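Local coordinates for protein putative oxidoreductase (Mycobacterium avium, PDB 3QHA) that probably acts as an NAD(P)-dependent dehydrogenase of the 3-hydroxyisobutyrate dehydrogenase family, oxidising an alcohol group of its substrate, at residues I74-L79 with R85-E90. Residues are numbered along the deposited sequence; the frame is centred on the assembly and turned at random.
Sequences IHITVL and REVVGE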
loop_
_atom_site.group_PDB
_atom_site.type_symbol
_atom_site.label_atom_id
_atom_site.label_comp_id
_atom_site.label_asym_id
_atom_site.label_seq_id
_atom_site.Cartn_x
_atom_site.Cartn_y
_atom_site.Cartn_z
ATOM N N ILE B 74 -18.623 -4.659 26.396
ATOM C CA ILE B 74 -18.750 -3.211 26.264
ATOM C C ILE B 74 -17.602 -2.665 25.433
ATOM O O ILE B 74 -16.440 -2.792 25.813
ATOM C CB ILE B 74 -18.730 -2.527 27.646
ATOM C CG1 ILE B 74 -19.885 -3.035 28.511
ATOM C CG2 ILE B 74 -18.810 -1.011 27.496
ATOM C CD1 ILE B 74 -19.721 -2.720 29.978
ATOM N N HIS B 75 -17.939 -2.049 24.304
ATOM C CA HIS B 75 -16.951 -1.499 23.386
ATOM C C HIS B 75 -16.739 -0.010 23.654
ATOM O O HIS B 75 -17.706 0.731 23.860
ATOM C CB HIS B 75 -17.417 -1.693 21.945
ATOM C CG HIS B 75 -17.598 -3.126 21.552
ATOM N ND1 HIS B 75 -16.564 -3.904 21.078
ATOM C CD2 HIS B 75 -18.696 -3.918 21.546
ATOM C CE1 HIS B 75 -17.015 -5.115 20.804
ATOM N NE2 HIS B 75 -18.306 -5.151 21.081
ATOM N N ILE B 76 -15.480 0.427 23.644
ATOM C CA ILE B 76 -15.145 1.833 23.884
ATOM C C ILE B 76 -14.275 2.395 22.758
ATOM O O ILE B 76 -13.182 1.890 22.494
ATOM C CB ILE B 76 -14.402 2.012 25.226
ATOM C CG1 ILE B 76 -15.293 1.599 26.398
ATOM C CG2 ILE B 76 -13.952 3.465 25.408
ATOM C CD1 ILE B 76 -14.555 1.542 27.718
ATOM N N THR B 77 -14.776 3.441 22.103
ATOM C CA THR B 77 -14.023 4.189 21.100
ATOM C C THR B 77 -14.190 5.678 21.375
ATOM O O THR B 77 -15.206 6.268 21.010
ATOM C CB THR B 77 -14.516 3.881 19.668
ATOM O OG1 THR B 77 -14.419 2.476 19.416
ATOM C CG2 THR B 77 -13.687 4.637 18.631
ATOM N N VAL B 78 -13.194 6.275 22.029
ATOM C CA VAL B 78 -13.228 7.700 22.382
ATOM C C VAL B 78 -11.909 8.382 21.983
ATOM O O VAL B 78 -11.083 7.777 21.298
ATOM C CB VAL B 78 -13.553 7.897 23.887
ATOM C CG1 VAL B 78 -14.979 7.449 24.180
ATOM C CG2 VAL B 78 -12.556 7.143 24.763
ATOM N N LEU B 79 -11.714 9.632 22.398
ATOM C CA LEU B 79 -10.663 10.480 21.832
ATOM C C LEU B 79 -9.231 10.063 22.172
ATOM O O LEU B 79 -8.376 10.014 21.286
ATOM C CB LEU B 79 -10.873 11.937 22.263
ATOM N N ARG B 85 -9.546 5.945 30.259
ATOM C CA ARG B 85 -9.409 5.716 31.698
ATOM C C ARG B 85 -10.661 6.125 32.476
ATOM O O ARG B 85 -11.084 5.414 33.388
ATOM C CB ARG B 85 -8.175 6.446 32.248
ATOM C CG ARG B 85 -6.865 5.760 31.893
ATOM C CD ARG B 85 -5.656 6.651 32.120
ATOM N NE ARG B 85 -4.438 6.030 31.598
ATOM C CZ ARG B 85 -3.717 5.102 32.229
ATOM N NH1 ARG B 85 -4.067 4.664 33.437
ATOM N NH2 ARG B 85 -2.629 4.610 31.648
ATOM N N GLU B 86 -11.263 7.254 32.106
ATOM C CA GLU B 86 -12.455 7.743 32.801
ATOM C C GLU B 86 -13.691 6.872 32.570
ATOM O O GLU B 86 -14.394 6.539 33.521
ATOM C CB GLU B 86 -12.771 9.187 32.412
ATOM C CG GLU B 86 -13.977 9.750 33.163
ATOM C CD GLU B 86 -13.978 11.260 33.226
ATOM O OE1 GLU B 86 -14.027 11.812 34.350
ATOM O OE2 GLU B 86 -13.925 11.893 32.150
ATOM N N VAL B 87 -13.962 6.523 31.315
ATOM C CA VAL B 87 -15.132 5.707 30.988
ATOM C C VAL B 87 -15.071 4.349 31.691
ATOM O O VAL B 87 -16.055 3.922 32.296
ATOM C CB VAL B 87 -15.295 5.508 29.460
ATOM C CG1 VAL B 87 -16.379 4.481 29.156
ATOM C CG2 VAL B 87 -15.612 6.837 28.780
ATOM N N VAL B 88 -13.916 3.685 31.634
ATOM C CA VAL B 88 -13.767 2.377 32.279
ATOM C C VAL B 88 -13.867 2.521 33.799
ATOM O O VAL B 88 -14.436 1.661 34.469
ATOM C CB VAL B 88 -12.446 1.641 31.894
ATOM C CG1 VAL B 88 -12.185 1.730 30.392
ATOM C CG2 VAL B 88 -11.255 2.179 32.686
ATOM N N GLY B 89 -13.321 3.613 34.334
ATOM C CA GLY B 89 -13.455 3.939 35.754
ATOM C C GLY B 89 -14.903 4.115 36.185
ATOM O O GLY B 89 -15.276 3.729 37.291
ATOM N N GLU B 90 -15.713 4.700 35.306
ATOM C CA GLU B 90 -17.151 4.862 35.538
ATOM C C GLU B 90 -17.875 3.518 35.407
ATOM O O GLU B 90 -18.738 3.190 36.221
ATOM C CB GLU B 90 -17.726 5.895 34.554
ATOM C CG GLU B 90 -19.256 6.013 34.503
ATOM C CD GLU B 90 -19.860 6.754 35.686
ATOM O OE1 GLU B 90 -19.112 7.156 36.602
ATOM O OE2 GLU B 90 -21.098 6.938 35.694
#
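A small, purely apolar contact seats the helix containing Arg85-Glu90 on the strand containing Ile74-Ile76, with Ile76 facing Val87 and Val88 in the buried layer between helix and sheet. The delta methyl of Ile76 does most of the touching: CD1 lies 3.7 Å from Val87 CG1 and 3.6 Å from Val88 CG1, bridging two consecutive helical residues. Ile76 and Val87 reach for each other tip to tip, whereas Val88 comes across the isoleucine at about a right angle. In Val87 it is the methyl anti to the backbone N (CG1, chi1 171°) that meets the strand residue, and it also lies 4.1 Å from Ile76 CG1. Strand 73-76, helix 81-92 and strand 100-103 form a beta-alpha-beta unit of the Rossmann-type domain, and this contact packs the helix against the first strand of that unit. Ile101 of strand 100-103 and Leu91, farther along the same helix, also touch Ile76, while Val65 of helix 65-68 packs on Val87. Backbone hydrogen bonds link His75 with Gly19 and Ile21, and Ile76 with Ala102, holding the strand between strands 18-21 and 100-103.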